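Local coordinates for protein proteasome chaperone 4 (PDB 2Z5B) that pairs with IRC25 to form a heterodimeric chaperone that helps assemble the 20S proteasome by facilitating formation of its alpha-ring, at residues 43-48 / 139-144; 97-102 / 117-122; 31-34 / 38-41. All blocks are in the same frame, centred on the assembly; numbering follows the deposited sequence.

Contact 1: residues 43-48 / 139-144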
loop_
_atom_site.group_PDB
_atom_site.type_symbol
_atom_site.label_atom_id
_atom_site.label_comp_id
_atom_site.label_asym_id
_atom_site.label_seq_id
_atom_site.Cartn_x
_atom_site.Cartn_y
_atom_site.Cartn_z
ATOM N N LEU A 43 7.247 -3.481 -1.644
ATOM C CA LEU A 43 7.464 -4.895 -1.358
ATOM C C LEU A 43 6.564 -5.320 -0.236
ATOM O O LEU A 43 6.507 -4.659 0.811
ATOM C CB LEU A 43 8.936 -5.184 -1.014
ATOM C CG LEU A 43 9.259 -6.604 -0.522
ATOM C CD1 LEU A 43 9.047 -7.610 -1.643
ATOM C CD2 LEU A 43 10.677 -6.707 -0.019
ATOM N N VAL A 44 5.804 -6.386 -0.474
ATOM C CA VAL A 44 5.100 -7.067 0.617
ATOM C C VAL A 44 5.837 -8.394 0.823
ATOM O O VAL A 44 6.052 -9.156 -0.140
ATOM C CB VAL A 44 3.602 -7.306 0.310
ATOM C CG1 VAL A 44 2.904 -7.954 1.510
ATOM C CG2 VAL A 44 2.919 -5.980 -0.059
ATOM N N VAL A 45 6.276 -8.646 2.055
ATOM C CA VAL A 45 7.073 -9.849 2.343
ATOM C C VAL A 45 6.661 -10.481 3.678
ATOM O O VAL A 45 6.308 -9.786 4.613
ATOM C CB VAL A 45 8.614 -9.598 2.232
ATOM C CG1 VAL A 45 9.094 -8.511 3.204
ATOM C CG2 VAL A 45 9.426 -10.926 2.430
ATOM N N GLY A 46 6.650 -11.808 3.719
ATOM C CA GLY A 46 6.295 -12.540 4.931
ATOM C C GLY A 46 6.706 -13.986 4.794
ATOM O O GLY A 46 7.224 -14.393 3.755
ATOM N N PHE A 47 6.466 -14.765 5.846
ATOM C CA PHE A 47 6.665 -16.198 5.764
ATOM C C PHE A 47 5.520 -16.815 4.978
ATOM O O PHE A 47 4.453 -16.219 4.847
ATOM C CB PHE A 47 6.791 -16.809 7.165
ATOM C CG PHE A 47 7.928 -16.240 7.977
ATOM C CD1 PHE A 47 9.174 -16.031 7.403
ATOM C CD2 PHE A 47 7.754 -15.944 9.323
ATOM C CE1 PHE A 47 10.230 -15.502 8.153
ATOM C CE2 PHE A 47 8.798 -15.429 10.077
ATOM C CZ PHE A 47 10.041 -15.207 9.481
ATOM N N LYS A 48 5.759 -17.990 4.417
ATOM C CA LYS A 48 4.724 -18.698 3.691
ATOM C C LYS A 48 4.332 -19.967 4.441
ATOM O O LYS A 48 5.184 -20.664 4.987
ATOM C CB LYS A 48 5.224 -19.078 2.306
ATOM C CG LYS A 48 4.126 -19.605 1.386
ATOM C CD LYS A 48 4.671 -20.372 0.202
ATOM C CE LYS A 48 5.921 -19.751 -0.338
ATOM N NZ LYS A 48 5.855 -18.266 -0.441
ATOM N N LYS A 139 18.989 -10.421 2.200
ATOM C CA LYS A 139 19.742 -10.764 0.971
ATOM C C LYS A 139 18.895 -11.461 -0.089
ATOM O O LYS A 139 19.029 -11.182 -1.282
ATOM C CB LYS A 139 21.021 -11.560 1.289
ATOM C CG LYS A 139 20.834 -13.030 1.657
ATOM C CD LYS A 139 21.243 -13.943 0.485
ATOM C CE LYS A 139 21.672 -15.322 0.974
ATOM N NZ LYS A 139 22.088 -16.244 -0.141
ATOM N N LYS A 140 18.000 -12.345 0.336
ATOM C CA LYS A 140 17.146 -13.028 -0.630
ATOM C C LYS A 140 16.206 -12.055 -1.321
ATOM O O LYS A 140 15.901 -12.220 -2.501
ATOM C CB LYS A 140 16.351 -14.174 0.005
ATOM C CG LYS A 140 17.217 -15.383 0.470
ATOM C CD LYS A 140 18.104 -15.997 -0.625
ATOM C CE LYS A 140 17.429 -17.192 -1.290
ATOM N NZ LYS A 140 18.366 -17.996 -2.151
ATOM N N CYS A 141 15.757 -11.037 -0.592
ATOM C CA CYS A 141 14.873 -10.038 -1.194
ATOM C C CYS A 141 15.640 -9.133 -2.142
ATOM O O CYS A 141 15.138 -8.780 -3.197
ATOM C CB CYS A 141 14.119 -9.242 -0.128
ATOM S SG CYS A 141 12.777 -10.187 0.669
ATOM N N LEU A 142 16.860 -8.766 -1.769
ATOM C CA LEU A 142 17.743 -8.016 -2.665
ATOM C C LEU A 142 18.048 -8.772 -3.960
ATOM O O LEU A 142 17.985 -8.208 -5.058
ATOM C CB LEU A 142 19.058 -7.697 -1.954
ATOM C CG LEU A 142 19.054 -6.527 -0.981
ATOM C CD1 LEU A 142 20.478 -6.253 -0.560
ATOM C CD2 LEU A 142 18.446 -5.287 -1.651
ATOM N N ASP A 143 18.409 -10.044 -3.811
ATOM C CA ASP A 143 18.634 -10.943 -4.934
ATOM C C ASP A 143 17.463 -11.019 -5.900
ATOM O O ASP A 143 17.634 -10.896 -7.114
ATOM C CB ASP A 143 18.924 -12.334 -4.406
ATOM C CG ASP A 143 20.371 -12.648 -4.425
ATOM O OD1 ASP A 143 21.168 -11.814 -3.929
ATOM O OD2 ASP A 143 20.710 -13.722 -4.972
ATOM N N LEU A 144 16.276 -11.231 -5.352
ATOM C CA LEU A 144 15.072 -11.294 -6.154
ATOM C C LEU A 144 14.882 -10.006 -6.948
ATOM O O LEU A 144 14.678 -10.051 -8.155
ATOM C CB LEU A 144 13.860 -11.570 -5.255
ATOM C CG LEU A 144 12.501 -11.591 -5.946
ATOM C CD1 LEU A 144 12.455 -12.704 -7.005
ATOM C CD2 LEU A 144 11.423 -11.804 -4.909
#
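C141 lays its thiol sulfur against the methyl ends of L43 and V45, joining the helix 134-149 to the strand 41-47. This is helix-on-sheet packing in an alpha/beta layer, and it illustrates how one compact side chain can serve two neighbours on the same face of a strand. L43 and V45 stand two residues apart and both point their CB atoms at the helix, with V44 turned away between them. The tip of L43 reaches C141 through one branch alone, CD2 lying 4.1 Å from C141 SG. V45 comes a little nearer, with its CG2 3.9 Å from the same sulfur. In V45 this methyl stands anti to the backbone N, whereas CG1 occupies the more confined place between N and the carbonyl carbon and lies 4.0 Å from CD2 of L43. The two residues thus offer C141 a continuous apolar surface. Side-chain torsion sets the approach from the helix: at chi1 -74° SG lies beside the backbone N of C141 and opposite its carbonyl carbon. The backbones remain well separated, with 8.6 Å between the CA atoms of V45 and C141, and no hydrogen bond crosses the gap. M103 of the helix 94-111 touches both L43 and C141, while V26 of the adjacent strand touches L43 and V45. On the other face of the sheet V44 packs on F34 of the YLR021W subunit. Seen from C141 SG, the directions to L43 CD2 and V45 CG2 open an angle of about 78°.

Contact 2: residues 97-102 / 117-122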
loop_
_atom_site.group_PDB
_atom_site.type_symbol
_atom_site.label_atom_id
_atom_site.label_comp_id
_atom_site.label_asym_id
_atom_site.label_seq_id
_atom_site.Cartn_x
_atom_site.Cartn_y
_atom_site.Cartn_z
ATOM N N ARG A 97 9.747 -4.285 13.376
ATOM C CA ARG A 97 10.205 -2.943 12.950
ATOM C C ARG A 97 11.608 -2.914 12.359
ATOM O O ARG A 97 11.843 -2.261 11.314
ATOM C CB ARG A 97 10.123 -1.916 14.095
ATOM C CG ARG A 97 9.960 -0.462 13.613
ATOM C CD ARG A 97 10.096 0.559 14.749
ATOM N NE ARG A 97 9.283 0.170 15.903
ATOM C CZ ARG A 97 9.761 -0.346 17.031
ATOM N NH1 ARG A 97 11.070 -0.542 17.196
ATOM N NH2 ARG A 97 8.917 -0.678 17.990
ATOM N N ASP A 98 12.545 -3.591 13.034
ATOM C CA ASP A 98 13.931 -3.724 12.537
ATOM C C ASP A 98 13.942 -4.254 11.116
ATOM O O ASP A 98 14.616 -3.708 10.245
ATOM C CB ASP A 98 14.781 -4.651 13.429
ATOM C CG ASP A 98 15.211 -3.985 14.732
ATOM O OD1 ASP A 98 14.884 -2.782 14.942
ATOM O OD2 ASP A 98 15.856 -4.682 15.553
ATOM N N MET A 99 13.190 -5.329 10.885
ATOM C CA MET A 99 13.183 -5.971 9.576
ATOM C C MET A 99 12.658 -5.044 8.480
ATOM O O MET A 99 13.281 -4.933 7.421
ATOM C CB MET A 99 12.354 -7.257 9.599
ATOM C CG MET A 99 12.182 -7.890 8.228
ATOM S SD MET A 99 13.767 -8.301 7.463
ATOM C CE MET A 99 14.086 -9.759 8.428
ATOM N N ALA A 100 11.508 -4.417 8.744
ATOM C CA ALA A 100 10.849 -3.523 7.780
ATOM C C ALA A 100 11.705 -2.302 7.507
ATOM O O ALA A 100 11.825 -1.864 6.364
ATOM C CB ALA A 100 9.486 -3.097 8.307
ATOM N N ARG A 101 12.320 -1.766 8.566
ATOM C CA ARG A 101 13.230 -0.620 8.443
ATOM C C ARG A 101 14.429 -0.966 7.597
ATOM O O ARG A 101 14.720 -0.259 6.646
ATOM C CB ARG A 101 13.703 -0.127 9.816
ATOM C CG ARG A 101 14.726 1.016 9.734
ATOM C CD ARG A 101 15.008 1.559 11.141
ATOM N NE ARG A 101 15.387 0.498 12.097
ATOM C CZ ARG A 101 16.618 0.027 12.286
ATOM N NH1 ARG A 101 17.658 0.488 11.589
ATOM N NH2 ARG A 101 16.815 -0.918 13.188
ATOM N N HIS A 102 15.128 -2.044 7.958
ATOM C CA HIS A 102 16.289 -2.499 7.191
ATOM C C HIS A 102 15.946 -2.800 5.748
ATOM O O HIS A 102 16.679 -2.398 4.843
ATOM C CB HIS A 102 16.926 -3.737 7.821
ATOM C CG HIS A 102 17.706 -3.444 9.064
ATOM N ND1 HIS A 102 17.796 -4.334 10.109
ATOM C CD2 HIS A 102 18.423 -2.355 9.434
ATOM C CE1 HIS A 102 18.528 -3.808 11.077
ATOM N NE2 HIS A 102 18.924 -2.608 10.692
ATOM N N VAL A 117 7.821 -0.818 2.160
ATOM C CA VAL A 117 7.911 -2.226 2.553
ATOM C C VAL A 117 6.816 -2.592 3.548
ATOM O O VAL A 117 6.621 -1.918 4.547
ATOM C CB VAL A 117 9.298 -2.552 3.171
ATOM C CG1 VAL A 117 9.286 -3.874 3.887
ATOM C CG2 VAL A 117 10.344 -2.607 2.092
ATOM N N THR A 118 6.106 -3.674 3.268
ATOM C CA THR A 118 5.195 -4.239 4.236
ATOM C C THR A 118 5.755 -5.536 4.779
ATOM O O THR A 118 6.126 -6.403 3.991
ATOM C CB THR A 118 3.844 -4.596 3.561
ATOM O OG1 THR A 118 3.215 -3.391 3.095
ATOM C CG2 THR A 118 2.933 -5.292 4.539
ATOM N N TRP A 119 5.743 -5.700 6.107
ATOM C CA TRP A 119 5.984 -7.006 6.692
ATOM C C TRP A 119 4.631 -7.647 7.022
ATOM O O TRP A 119 3.834 -7.097 7.776
ATOM C CB TRP A 119 6.950 -7.011 7.906
ATOM C CG TRP A 119 7.127 -8.461 8.364
ATOM C CD1 TRP A 119 6.388 -9.100 9.304
ATOM C CD2 TRP A 119 8.018 -9.449 7.808
ATOM N NE1 TRP A 119 6.777 -10.420 9.394
ATOM C CE2 TRP A 119 7.775 -10.659 8.484
ATOM C CE3 TRP A 119 9.003 -9.421 6.803
ATOM C CZ2 TRP A 119 8.498 -11.835 8.212
ATOM C CZ3 TRP A 119 9.716 -10.586 6.527
ATOM C CH2 TRP A 119 9.464 -11.774 7.225
ATOM N N SER A 120 4.378 -8.776 6.373
ATOM C CA SER A 120 3.146 -9.540 6.495
ATOM C C SER A 120 3.394 -10.690 7.464
ATOM O O SER A 120 4.264 -11.519 7.221
ATOM C CB SER A 120 2.750 -10.096 5.109
ATOM O OG SER A 120 1.725 -11.079 5.229
ATOM N N SER A 121 2.606 -10.747 8.536
ATOM C CA SER A 121 2.780 -11.744 9.591
ATOM C C SER A 121 1.745 -12.850 9.506
ATOM O O SER A 121 0.557 -12.591 9.632
ATOM C CB SER A 121 2.676 -11.081 10.965
ATOM O OG SER A 121 3.777 -10.210 11.176
ATOM N N LEU A 122 2.205 -14.079 9.293
ATOM C CA LEU A 122 1.333 -15.240 9.425
ATOM C C LEU A 122 0.622 -15.235 10.785
ATOM O O LEU A 122 1.186 -14.788 11.786
ATOM C CB LEU A 122 2.128 -16.547 9.261
ATOM C CG LEU A 122 2.639 -16.919 7.863
ATOM C CD1 LEU A 122 3.406 -18.253 7.880
ATOM C CD2 LEU A 122 1.502 -16.972 6.820
#
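Gripped by both S60 OG and E125 OE1, the hydroxyl OG of S121 shares a carboxylate with W119, whose indole NE1 bonds E125 OE2 while its six-membered ring packs against M99. The setting is an alpha-beta unit: the helix 94-111 turns back into the strand 115-121 and lies against the sheet that this strand helps to build. M99 makes the contact with its methylene rather than its sulfur. Its CG sits 3.8 Å from CE3 of W119 and 4.0 Å from CZ3 of the same ring, approaching at a slant that is neither face-on nor edge-on. The bends that follow, chi2 59° and chi3 77°, carry the thioether away from the indole, so that SD of M99 is 4.7 Å from CZ3 of W119. M99 also touches H134, I137 and L138 of the helix 134-149, and F47 meets the indole edge-to-face. Beside this pair the helix and strand backbones approach, with the CA atoms of A100 and W119 6.1 Å apart, a close spacing consistent with the small side chain of A100. That residue meets V117 with its main chain as well as its side chain, O of A100 lying 4.1 Å from CG1 of V117. No hydrogen bond crosses the interface; it is van der Waals packing. R101, whose CB points away from the strand, makes with NH2 a salt bridge of 3.2 Å to D98 OD1. The oxygen lies nearly in the guanidinium plane, yet the nitrogen approaches it from 67° above the carboxylate plane.

Contact 3: residues 31-34 / 38-41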
loop_
_atom_site.group_PDB
_atom_site.type_symbol
_atom_site.label_atom_id
_atom_site.label_comp_id
_atom_site.label_asym_id
_atom_site.label_seq_id
_atom_site.Cartn_x
_atom_site.Cartn_y
_atom_site.Cartn_z
ATOM N N PRO A 31 9.208 -0.794 -11.077
ATOM C CA PRO A 31 9.339 -0.142 -12.390
ATOM C C PRO A 31 9.612 -1.198 -13.446
ATOM O O PRO A 31 10.432 -2.097 -13.216
ATOM C CB PRO A 31 10.579 0.751 -12.225
ATOM C CG PRO A 31 11.281 0.240 -11.004
ATOM C CD PRO A 31 10.188 -0.267 -10.110
ATOM N N ALA A 32 8.917 -1.107 -14.578
ATOM C CA ALA A 32 9.102 -2.061 -15.680
ATOM C C ALA A 32 10.406 -1.784 -16.415
ATOM O O ALA A 32 11.030 -2.699 -16.971
ATOM C CB ALA A 32 7.943 -1.991 -16.636
ATOM N N ASP A 33 10.799 -0.511 -16.397
ATOM C CA ASP A 33 12.002 -0.019 -17.051
ATOM C C ASP A 33 12.860 0.615 -15.975
ATOM O O ASP A 33 12.397 1.490 -15.247
ATOM C CB ASP A 33 11.635 1.021 -18.116
ATOM C CG ASP A 33 10.868 2.220 -17.539
ATOM O OD1 ASP A 33 11.140 3.355 -17.983
ATOM O OD2 ASP A 33 9.998 2.035 -16.642
ATOM N N ASP A 34 14.109 0.186 -15.855
ATOM C CA ASP A 34 14.865 0.602 -14.683
ATOM C C ASP A 34 16.316 1.041 -14.857
ATOM O O ASP A 34 17.188 0.271 -15.292
ATOM C CB ASP A 34 14.771 -0.460 -13.582
ATOM C CG ASP A 34 15.378 -1.774 -13.996
ATOM O OD1 ASP A 34 14.862 -2.399 -14.949
ATOM O OD2 ASP A 34 16.382 -2.175 -13.370
ATOM N N LYS A 38 12.390 7.641 -10.278
ATOM C CA LYS A 38 11.210 8.225 -9.646
ATOM C C LYS A 38 10.129 7.230 -9.213
ATOM O O LYS A 38 9.351 7.517 -8.303
ATOM C CB LYS A 38 10.589 9.246 -10.602
ATOM C CG LYS A 38 9.919 10.417 -9.898
ATOM C CD LYS A 38 9.708 11.601 -10.846
ATOM C CE LYS A 38 9.915 12.941 -10.115
ATOM N NZ LYS A 38 9.325 12.972 -8.736
ATOM N N ILE A 39 10.065 6.087 -9.884
ATOM C CA ILE A 39 9.049 5.085 -9.592
ATOM C C ILE A 39 9.487 4.260 -8.375
ATOM O O ILE A 39 10.557 3.661 -8.399
ATOM C CB ILE A 39 8.770 4.184 -10.818
ATOM C CG1 ILE A 39 8.119 5.010 -11.942
ATOM C CG2 ILE A 39 7.895 2.984 -10.425
ATOM C CD1 ILE A 39 8.040 4.302 -13.287
ATOM N N PRO A 40 8.669 4.258 -7.307
ATOM C CA PRO A 40 8.996 3.528 -6.081
ATOM C C PRO A 40 8.875 2.026 -6.217
ATOM O O PRO A 40 8.077 1.541 -7.007
ATOM C CB PRO A 40 7.941 4.014 -5.076
ATOM C CG PRO A 40 7.256 5.168 -5.734
ATOM C CD PRO A 40 7.390 4.976 -7.185
ATOM N N ILE A 41 9.660 1.297 -5.425
ATOM C CA ILE A 41 9.450 -0.140 -5.254
ATOM C C ILE A 41 8.509 -0.272 -4.069
ATOM O O ILE A 41 8.649 0.447 -3.077
ATOM C CB ILE A 41 10.782 -0.872 -4.959
ATOM C CG1 ILE A 41 11.647 -0.937 -6.216
ATOM C CG2 ILE A 41 10.557 -2.291 -4.437
ATOM C CD1 ILE A 41 13.094 -1.242 -5.921
#
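At the loop end of the beta-hairpin formed by the antiparallel neighbours 24-31 and 41-47, P31 and I39 pack across the start and finish of the connection between the two strands. Here the two ends of the connection meet by side chains, with no hydrogen bond between residues 31-34 and 38-41. The pyrrolidine ring of P31 and the branched chain of I39 run alongside each other with opposite headings. I39 uses its CG2 methyl, anti to its backbone N, to reach the ring: this methyl lies 3.9 Å from CB of P31 and 4.0 Å from its CD. The same CD is 4.2 Å from CG1 of I41, so the CD methylene of P31 touches both isoleucines. CD of P31 also lies 4.2 Å from O of P40, a van der Waals contact; that oxygen is hydrogen-bonded to R43 NH1 of the YLR021W subunit. Further out, the extended branch of I39 brings its CD1 to 4.5 Å from OD2 of D33. That carboxylate oxygen has no hydrogen-bond partner in the model although I39 CD1 partly covers it, while D33 as a whole stays exposed. The nearest CA atoms, those of P31 and I39, are 5.9 Å apart. Other parts of the chain supply the polar ties: I39 O accepts from R113 NE, and the backbones of A32 and L5, and of I41 with P114 and Y116, are hydrogen-bonded. L149 of the helix 134-149 touches P31, D34 and I41. Two antiparallel sheet neighbours joined directly by this connection form a beta-hairpin, and the packing sits at its loop end.

In the fold
Contacts 1 and 2 lie in the core and seat two different helices, 134-149 and 94-111, on adjacent parallel strands of one mixed sheet. Their centres are 10 Å apart, and they are stitched together by probable backbone hydrogen bonds from L43 O to T118 N and from V45 O to S120 N. Along the chain contact 2 is nested inside the loop closed by contact 1. Contact 3 sits nearer the margin, its centre about 17 Å from that of contact 1, on the loop leading into strand 41-47. Sulfur and aliphatic methyls carry contact 1, and an indole with a methionine, and an alanine with a valine, contact 2, whereas proline and isoleucine carry contact 3, where K38, I39 and P40 meet the YLR021W subunit.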